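Local coordinates for putative glycosyltransferase (GalT1) (Streptococcus parasanguinis, PDB 4PHR), which probably acts as a glycosyltransferase, this chain being its N-terminal GT-D-fold domain, which binds UDP together with manganese, at residues A[32-35]-A[36-40]; A[138-141]-A[142-145]; A[265-268]-A[269-273]. All coordinates share one frame; numbering follows the deposited sequence.

Contact 1 of 3, residues A[32-35]-A[36-40]; sequences VRFG and DGEID. With UDP (uridine-5'-diphosphate), chain B.
The carboxylate of Glu38 and the ring of Phe34 stand steeply to each other, their planes 71° apart, and Glu38 CB lies obliquely against the ring, 3.8 Å from Phe34 CD2. The guanidinium of Arg33 meets UDP at its edge, with the alpha phosphorus in its plane. This is a strand-to-helix junction in the GT-D domain: strand 30-33 ends, Gly35 takes the N-cap position, and helix 36-42 begins. Arg33 NH1 donates to UDP O3B at 2.8 Å, NH2 reaches the same oxygen at 3.2 Å, and a weak bond links NH2 to O2A of the alpha phosphate. One arginine thus spans both phosphates, while Asp225 forms a salt bridge with NH2 and Thr117 O accepts from NH1. Because the Glu38 chain bends at chi2 (63°), its carboxylate folds back toward Gly35 N. Lys210, which also binds UDP, lies beside the Glu38 side chain. Backbone bonds from Glu38 N and Ile39 N to Gly35 O are both weak. The firmer bond across the junction runs the other way: Gly35 N donates to Glu38 OE1 at 2.8 Å, and that oxygen accepts on its anti lone pair.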
loop_
_atom_site.group_PDB
_atom_site.type_symbol
_atom_site.label_atom_id
_atom_site.label_comp_id
_atom_site.label_asym_id
_atom_site.label_seq_id
_atom_site.Cartn_x
_atom_site.Cartn_y
_atom_site.Cartn_z
ATOM N N VAL A 32 1.574 -4.879 6.136
ATOM C CA VAL A 32 2.655 -4.163 5.467
ATOM C C VAL A 32 2.826 -4.772 4.076
ATOM O O VAL A 32 2.840 -5.998 3.922
ATOM C CB VAL A 32 3.967 -4.223 6.293
ATOM C CG1 VAL A 32 4.432 -5.655 6.502
ATOM C CG2 VAL A 32 5.049 -3.406 5.637
ATOM N N ARG A 33 2.940 -3.919 3.060
ATOM C CA ARG A 33 3.028 -4.398 1.677
ATOM C C ARG A 33 4.381 -4.042 1.055
ATOM O O ARG A 33 4.832 -2.905 1.139
ATOM C CB ARG A 33 1.889 -3.829 0.819
ATOM C CG ARG A 33 0.458 -4.089 1.342
ATOM C CD ARG A 33 -0.618 -3.331 0.502
ATOM N NE ARG A 33 -0.231 -1.930 0.468
ATOM C CZ ARG A 33 0.470 -1.328 -0.489
ATOM N NH1 ARG A 33 0.740 -1.938 -1.647
ATOM N NH2 ARG A 33 0.868 -0.082 -0.294
ATOM N N PHE A 34 5.045 -5.017 0.452
ATOM C CA PHE A 34 6.280 -4.738 -0.269
ATOM C C PHE A 34 5.976 -4.716 -1.754
ATOM O O PHE A 34 5.478 -5.696 -2.303
ATOM C CB PHE A 34 7.364 -5.772 0.065
ATOM C CG PHE A 34 7.948 -5.586 1.427
ATOM C CD1 PHE A 34 7.266 -6.018 2.553
ATOM C CD2 PHE A 34 9.159 -4.932 1.586
ATOM C CE1 PHE A 34 7.800 -5.813 3.815
ATOM C CE2 PHE A 34 9.696 -4.735 2.834
ATOM C CZ PHE A 34 9.016 -5.170 3.951
ATOM N N GLY A 35 6.265 -3.587 -2.397
ATOM C CA GLY A 35 6.096 -3.452 -3.830
ATOM C C GLY A 35 7.437 -3.311 -4.513
ATOM O O GLY A 35 8.496 -3.443 -3.883
ATOM N N ASP A 36 7.402 -3.031 -5.809
ATOM C CA ASP A 36 8.638 -2.927 -6.573
ATOM C C ASP A 36 9.570 -1.845 -6.031
ATOM O O ASP A 36 10.778 -2.036 -5.981
ATOM C CB ASP A 36 8.343 -2.705 -8.060
ATOM C CG ASP A 36 7.580 -1.436 -8.314
ATOM O OD1 ASP A 36 8.110 -0.549 -9.023
ATOM O OD2 ASP A 36 6.455 -1.333 -7.784
ATOM N N GLY A 37 9.004 -0.718 -5.613
ATOM C CA GLY A 37 9.790 0.381 -5.076
ATOM C C GLY A 37 10.530 0.021 -3.798
ATOM O O GLY A 37 11.654 0.468 -3.576
ATOM N N GLU A 38 9.912 -0.787 -2.944
ATOM C CA GLU A 38 10.590 -1.203 -1.724
ATOM C C GLU A 38 11.810 -2.062 -2.024
ATOM O O GLU A 38 12.846 -1.927 -1.361
ATOM C CB GLU A 38 9.640 -1.946 -0.786
ATOM C CG GLU A 38 8.691 -1.006 -0.059
ATOM C CD GLU A 38 7.772 -0.263 -1.015
ATOM O OE1 GLU A 38 7.115 -0.931 -1.854
ATOM O OE2 GLU A 38 7.717 0.990 -0.945
ATOM N N ILE A 39 11.694 -2.946 -3.015
ATOM C CA ILE A 39 12.832 -3.782 -3.390
ATOM C C ILE A 39 13.937 -2.919 -4.004
ATOM O O ILE A 39 15.125 -3.103 -3.697
ATOM C CB ILE A 39 12.440 -4.903 -4.371
ATOM C CG1 ILE A 39 11.154 -5.601 -3.930
ATOM C CG2 ILE A 39 13.590 -5.871 -4.554
ATOM C CD1 ILE A 39 11.177 -6.108 -2.533
ATOM N N ASP A 40 13.548 -1.970 -4.856
ATOM C CA ASP A 40 14.509 -1.029 -5.428
ATOM C C ASP A 40 15.267 -0.309 -4.310
ATOM O O ASP A 40 16.496 -0.216 -4.337
ATOM C CB ASP A 40 13.804 0.017 -6.298
ATOM C CG ASP A 40 13.269 -0.551 -7.614
ATOM O OD1 ASP A 40 12.319 0.038 -8.166
ATOM O OD2 ASP A 40 13.798 -1.568 -8.113
HETATM N N1 UDP B . 3.398 8.935 -0.537
HETATM C C2 UDP B . 3.523 10.071 0.225
HETATM N N3 UDP B . 4.763 10.463 0.670
HETATM C C4 UDP B . 5.881 9.725 0.367
HETATM C C5 UDP B . 5.759 8.568 -0.402
HETATM C C6 UDP B . 4.519 8.279 -0.959
HETATM O O2 UDP B . 2.537 10.759 0.489
HETATM O O4 UDP B . 6.969 10.104 0.815
HETATM C "C1'" UDP B . 2.052 8.493 -0.931
HETATM C "C2'" UDP B . 1.586 8.692 -2.348
HETATM O "O2'" UDP B . 1.133 10.016 -2.542
HETATM C "C3'" UDP B . 0.459 7.685 -2.416
HETATM C "C4'" UDP B . 0.959 6.556 -1.531
HETATM O "O4'" UDP B . 2.039 7.090 -0.760
HETATM O "O3'" UDP B . -0.708 8.227 -1.836
HETATM C "C5'" UDP B . 1.420 5.354 -2.345
HETATM O "O5'" UDP B . 1.944 4.377 -1.454
HETATM P PA UDP B . 2.561 2.985 -1.977
HETATM O O1A UDP B . 3.785 3.249 -2.757
HETATM O O2A UDP B . 2.717 2.131 -0.775
HETATM O O3A UDP B . 1.390 2.466 -2.969
HETATM P PB UDP B . 1.154 1.071 -3.777
HETATM O O1B UDP B . 1.462 1.379 -5.204
HETATM O O2B UDP B . -0.286 0.792 -3.566
HETATM O O3B UDP B . 2.070 0.024 -3.221
#

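Contact 2 of 3, residues A[138-141]-A[142-145]; sequences SLKE and LWRG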
loop_
_atom_site.group_PDB
_atom_site.type_symbol
_atom_site.label_atom_id
_atom_site.label_comp_id
_atom_site.label_asym_id
_atom_site.label_seq_id
_atom_site.Cartn_x
_atom_site.Cartn_y
_atom_site.Cartn_z
ATOM N N SER A 138 -15.219 -5.838 0.047
ATOM C CA SER A 138 -14.517 -6.493 1.142
ATOM C C SER A 138 -13.550 -5.540 1.838
ATOM O O SER A 138 -13.448 -5.533 3.064
ATOM C CB SER A 138 -13.789 -7.748 0.666
ATOM O OG SER A 138 -13.125 -8.377 1.746
ATOM N N LEU A 139 -12.851 -4.729 1.053
ATOM C CA LEU A 139 -11.978 -3.707 1.617
ATOM C C LEU A 139 -12.754 -2.764 2.540
ATOM O O LEU A 139 -12.319 -2.490 3.654
ATOM C CB LEU A 139 -11.303 -2.901 0.505
ATOM C CG LEU A 139 -10.033 -3.507 -0.090
ATOM C CD1 LEU A 139 -9.723 -2.885 -1.445
ATOM C CD2 LEU A 139 -8.864 -3.336 0.871
ATOM N N LYS A 140 -13.902 -2.273 2.076
ATOM C CA LYS A 140 -14.675 -1.293 2.839
ATOM C C LYS A 140 -15.108 -1.849 4.194
ATOM O O LYS A 140 -15.256 -1.101 5.159
ATOM C CB LYS A 140 -15.893 -0.825 2.041
ATOM C CG LYS A 140 -15.559 0.130 0.899
ATOM C CD LYS A 140 -16.779 0.368 0.010
ATOM C CE LYS A 140 -16.457 1.338 -1.114
ATOM N NZ LYS A 140 -17.633 1.589 -1.998
ATOM N N GLU A 141 -15.299 -3.162 4.268
ATOM C CA GLU A 141 -15.683 -3.779 5.531
ATOM C C GLU A 141 -14.601 -3.630 6.599
ATOM O O GLU A 141 -14.881 -3.749 7.791
ATOM C CB GLU A 141 -16.073 -5.251 5.339
ATOM C CG GLU A 141 -17.363 -5.450 4.550
ATOM C CD GLU A 141 -18.564 -4.754 5.180
ATOM O OE1 GLU A 141 -18.615 -4.648 6.424
ATOM O OE2 GLU A 141 -19.459 -4.306 4.430
ATOM N N LEU A 142 -13.370 -3.345 6.178
ATOM C CA LEU A 142 -12.292 -3.108 7.131
ATOM C C LEU A 142 -12.553 -1.876 7.990
ATOM O O LEU A 142 -12.180 -1.842 9.160
ATOM C CB LEU A 142 -10.939 -2.968 6.418
ATOM C CG LEU A 142 -10.397 -4.215 5.716
ATOM C CD1 LEU A 142 -9.109 -3.892 4.979
ATOM C CD2 LEU A 142 -10.168 -5.325 6.720
ATOM N N TRP A 143 -13.199 -0.865 7.416
ATOM C CA TRP A 143 -13.368 0.404 8.124
ATOM C C TRP A 143 -14.819 0.792 8.415
ATOM O O TRP A 143 -15.069 1.811 9.049
ATOM C CB TRP A 143 -12.639 1.547 7.408
ATOM C CG TRP A 143 -12.949 1.687 5.949
ATOM C CD1 TRP A 143 -14.063 2.245 5.391
ATOM C CD2 TRP A 143 -12.112 1.287 4.861
ATOM N NE1 TRP A 143 -13.976 2.204 4.020
ATOM C CE2 TRP A 143 -12.783 1.627 3.669
ATOM C CE3 TRP A 143 -10.856 0.675 4.779
ATOM C CZ2 TRP A 143 -12.245 1.369 2.408
ATOM C CZ3 TRP A 143 -10.316 0.423 3.527
ATOM C CH2 TRP A 143 -11.011 0.775 2.355
ATOM N N ARG A 144 -15.778 -0.031 7.996
ATOM C CA ARG A 144 -17.174 0.275 8.280
ATOM C C ARG A 144 -17.378 0.368 9.787
ATOM O O ARG A 144 -17.037 -0.556 10.521
ATOM C CB ARG A 144 -18.107 -0.787 7.694
ATOM C CG ARG A 144 -19.581 -0.519 8.012
ATOM C CD ARG A 144 -20.475 -1.716 7.718
ATOM N NE ARG A 144 -20.821 -1.828 6.304
ATOM C CZ ARG A 144 -21.827 -1.176 5.723
ATOM N NH1 ARG A 144 -22.587 -0.347 6.426
ATOM N NH2 ARG A 144 -22.069 -1.350 4.431
ATOM N N GLY A 145 -17.930 1.491 10.239
ATOM C CA GLY A 145 -18.198 1.699 11.650
ATOM C C GLY A 145 -16.974 1.970 12.507
ATOM O O GLY A 145 -17.067 1.992 13.737
#
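Leu142 N and Trp143 N donate to the carbonyl oxygens of Leu139 (2.9 Å) and Lys140 (3.1 Å), each i to i+3, and Lys140 O also takes a weak bond from Arg144 N. The indole of Trp143 is laid back over this turn. Its CG sits between its own backbone N and carbonyl carbon (chi1 52°), which turns one ring face onto the chain: Leu139 O lies 3.5 Å above the ring plane, and Lys140 CA makes a CH-pi contact 4.0 Å from the centroid of the five-membered ring. Lys140 CG rests against Trp143 CZ2, and the extended lysine carries NZ on to Tyr233 OH. Here helix 132-140 gives way to the loop leading into strand 147-153, a helix-to-strand connection in the GT-D domain. Trp143 NE1 bonds to Leu164 O, and Phe165 meets the indole edge-to-face. On the inner side Leu139 CD2 touches Leu142 CD1 at 4.2 Å, with Leu21 of helix 17-27 packed on Leu139. At the exposed side Glu141 and Arg144 run alongside each other, their carboxylate and guanidinium planes 14° apart, and a long, weak salt bridge joins Glu141 OE2 to Arg144 NE at 3.4 Å.

Contact 3 of 3, residues A[265-268]-A[269-273]; sequences SQEY and QEQIV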
loop_
_atom_site.group_PDB
_atom_site.type_symbol
_atom_site.label_atom_id
_atom_site.label_comp_id
_atom_site.label_asym_id
_atom_site.label_seq_id
_atom_site.Cartn_x
_atom_site.Cartn_y
_atom_site.Cartn_z
ATOM N N SER A 265 -11.475 21.587 0.123
ATOM C CA SER A 265 -12.568 20.801 0.669
ATOM C C SER A 265 -12.635 21.056 2.159
ATOM O O SER A 265 -11.752 20.637 2.902
ATOM C CB SER A 265 -12.339 19.313 0.422
ATOM O OG SER A 265 -13.168 18.541 1.275
ATOM N N GLN A 266 -13.686 21.735 2.599
ATOM C CA GLN A 266 -13.856 22.041 4.010
ATOM C C GLN A 266 -13.852 20.768 4.852
ATOM O O GLN A 266 -13.231 20.722 5.915
ATOM C CB GLN A 266 -15.148 22.833 4.239
ATOM C CG GLN A 266 -15.389 23.220 5.688
ATOM C CD GLN A 266 -16.489 24.255 5.841
ATOM O OE1 GLN A 266 -16.956 24.830 4.858
ATOM N NE2 GLN A 266 -16.907 24.497 7.078
ATOM N N GLU A 267 -14.537 19.735 4.373
ATOM C CA GLU A 267 -14.626 18.482 5.118
ATOM C C GLU A 267 -13.245 17.847 5.308
ATOM O O GLU A 267 -12.896 17.409 6.402
ATOM C CB GLU A 267 -15.587 17.504 4.435
ATOM C CG GLU A 267 -15.738 16.182 5.172
ATOM C CD GLU A 267 -16.981 15.410 4.767
ATOM O OE1 GLU A 267 -17.450 15.591 3.623
ATOM O OE2 GLU A 267 -17.492 14.628 5.597
ATOM N N TYR A 268 -12.463 17.797 4.236
ATOM C CA TYR A 268 -11.090 17.312 4.303
ATOM C C TYR A 268 -10.280 18.162 5.277
ATOM O O TYR A 268 -9.614 17.643 6.173
ATOM C CB TYR A 268 -10.473 17.317 2.897
ATOM C CG TYR A 268 -8.970 17.141 2.818
ATOM C CD1 TYR A 268 -8.374 15.908 3.053
ATOM C CD2 TYR A 268 -8.152 18.206 2.452
ATOM C CE1 TYR A 268 -6.989 15.747 2.961
ATOM C CE2 TYR A 268 -6.777 18.056 2.353
ATOM C CZ TYR A 268 -6.199 16.827 2.609
ATOM O OH TYR A 268 -4.827 16.703 2.502
ATOM N N GLN A 269 -10.351 19.479 5.120
ATOM C CA GLN A 269 -9.584 20.361 5.987
ATOM C C GLN A 269 -9.921 20.129 7.456
ATOM O O GLN A 269 -9.030 20.075 8.304
ATOM C CB GLN A 269 -9.800 21.827 5.598
ATOM C CG GLN A 269 -9.381 22.138 4.167
ATOM C CD GLN A 269 -7.886 21.993 3.951
ATOM O OE1 GLN A 269 -7.098 22.124 4.887
ATOM N NE2 GLN A 269 -7.489 21.716 2.712
ATOM N N GLU A 270 -11.205 19.961 7.752
ATOM C CA GLU A 270 -11.638 19.766 9.132
ATOM C C GLU A 270 -11.194 18.413 9.704
ATOM O O GLU A 270 -11.150 18.231 10.918
ATOM C CB GLU A 270 -13.156 19.939 9.238
ATOM C CG GLU A 270 -13.610 21.383 9.029
ATOM C CD GLU A 270 -15.106 21.513 8.808
ATOM O OE1 GLU A 270 -15.757 20.494 8.494
ATOM O OE2 GLU A 270 -15.629 22.641 8.945
ATOM N N GLN A 271 -10.852 17.469 8.833
ATOM C CA GLN A 271 -10.339 16.177 9.273
ATOM C C GLN A 271 -8.853 16.218 9.631
ATOM O O GLN A 271 -8.357 15.345 10.336
ATOM C CB GLN A 271 -10.592 15.108 8.204
ATOM C CG GLN A 271 -12.064 14.792 7.993
ATOM C CD GLN A 271 -12.329 13.900 6.785
ATOM O OE1 GLN A 271 -11.438 13.643 5.971
ATOM N NE2 GLN A 271 -13.563 13.424 6.665
ATOM N N ILE A 272 -8.142 17.226 9.145
ATOM C CA ILE A 272 -6.697 17.294 9.349
ATOM C C ILE A 272 -6.345 17.649 10.790
ATOM O O ILE A 272 -6.751 18.694 11.299
ATOM C CB ILE A 272 -6.026 18.300 8.381
ATOM C CG1 ILE A 272 -6.270 17.892 6.919
ATOM C CG2 ILE A 272 -4.524 18.447 8.707
ATOM C CD1 ILE A 272 -5.719 18.880 5.916
ATOM N N VAL A 273 -5.597 16.772 11.451
ATOM C CA VAL A 273 -5.196 17.028 12.830
ATOM C C VAL A 273 -3.897 17.833 12.876
ATOM O O VAL A 273 -3.745 18.729 13.697
ATOM C CB VAL A 273 -5.041 15.730 13.643
ATOM C CG1 VAL A 273 -6.303 14.899 13.554
ATOM C CG2 VAL A 273 -3.846 14.934 13.163
#
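Tyr268 offers a ring face to Ile272 four residues on. The CD1 methyl of Ile272 sits over that face in a CH-pi contact, 4.2 Å from the ring centroid and 26° off the normal, and its nearest ring atom is Tyr268 CE2. With CG anti to the backbone N (chi1 167°), the ring projects outward from the helix, where the methyl of Ile272, one turn on, covers it. Gln269 approaches the same ring quite differently: its amide plane stands almost perpendicular to the ring, 87° apart, with Gln269 NE2 3.6 Å from Tyr268 CD2. The bend in the Gln269 chain at chi2 carries the amide there, while Gln269 CG passes close to Ser265 O.

On the exposed side Gln266 and Glu270 form an i to i+4 pair. Gln266 NE2 donates to Glu270 OE2 at 2.9 Å, nearly in the plane of its own amide but from above the plane of the carboxylate; the two planes are 81° apart, so the groups meet across each other. Glu267 CG and Gln271 NE2 come together more loosely, at 3.8 Å.

Ser265 is the N-cap of this short helix, its OG accepting from Tyr268 N at 3.1 Å. The bond from Gln269 N to Ser265 O begins the i to i+4 pattern. At the other end Tyr268 O takes Gln271 N at 2.9 Å and, weakly, Ile272 N, as the chain leaves the helix for a strand.

Helix 266-271 leads into strand 272-275, an edge strand of the five-stranded parallel sheet, which pairs with strand 170-176. Arg173 of that strand binds Gln271 OE1 through NE and packs on Tyr268, and Ile272 rests on Val175.

Overall arrangement
All three contacts lie where one secondary structure hands over to the next, but at different depths. Contact 1 is buried in the core beside the nucleotide, at the end of strand 30-33, an edge strand of the three-stranded sheet, and its chemistry is charged: arginine on phosphate, carboxylate on backbone N-H. Contact 2 is partly buried about 24 Å away, centre to centre, and leads into strand 147-153 of the five-stranded sheet; an indole covers backbone carbonyls there, with a weak salt bridge outside. Contact 3, on the surface, enters an edge strand of that same sheet and relies on an amide-carboxylate bond, a serine cap and a tyrosine-isoleucine pair.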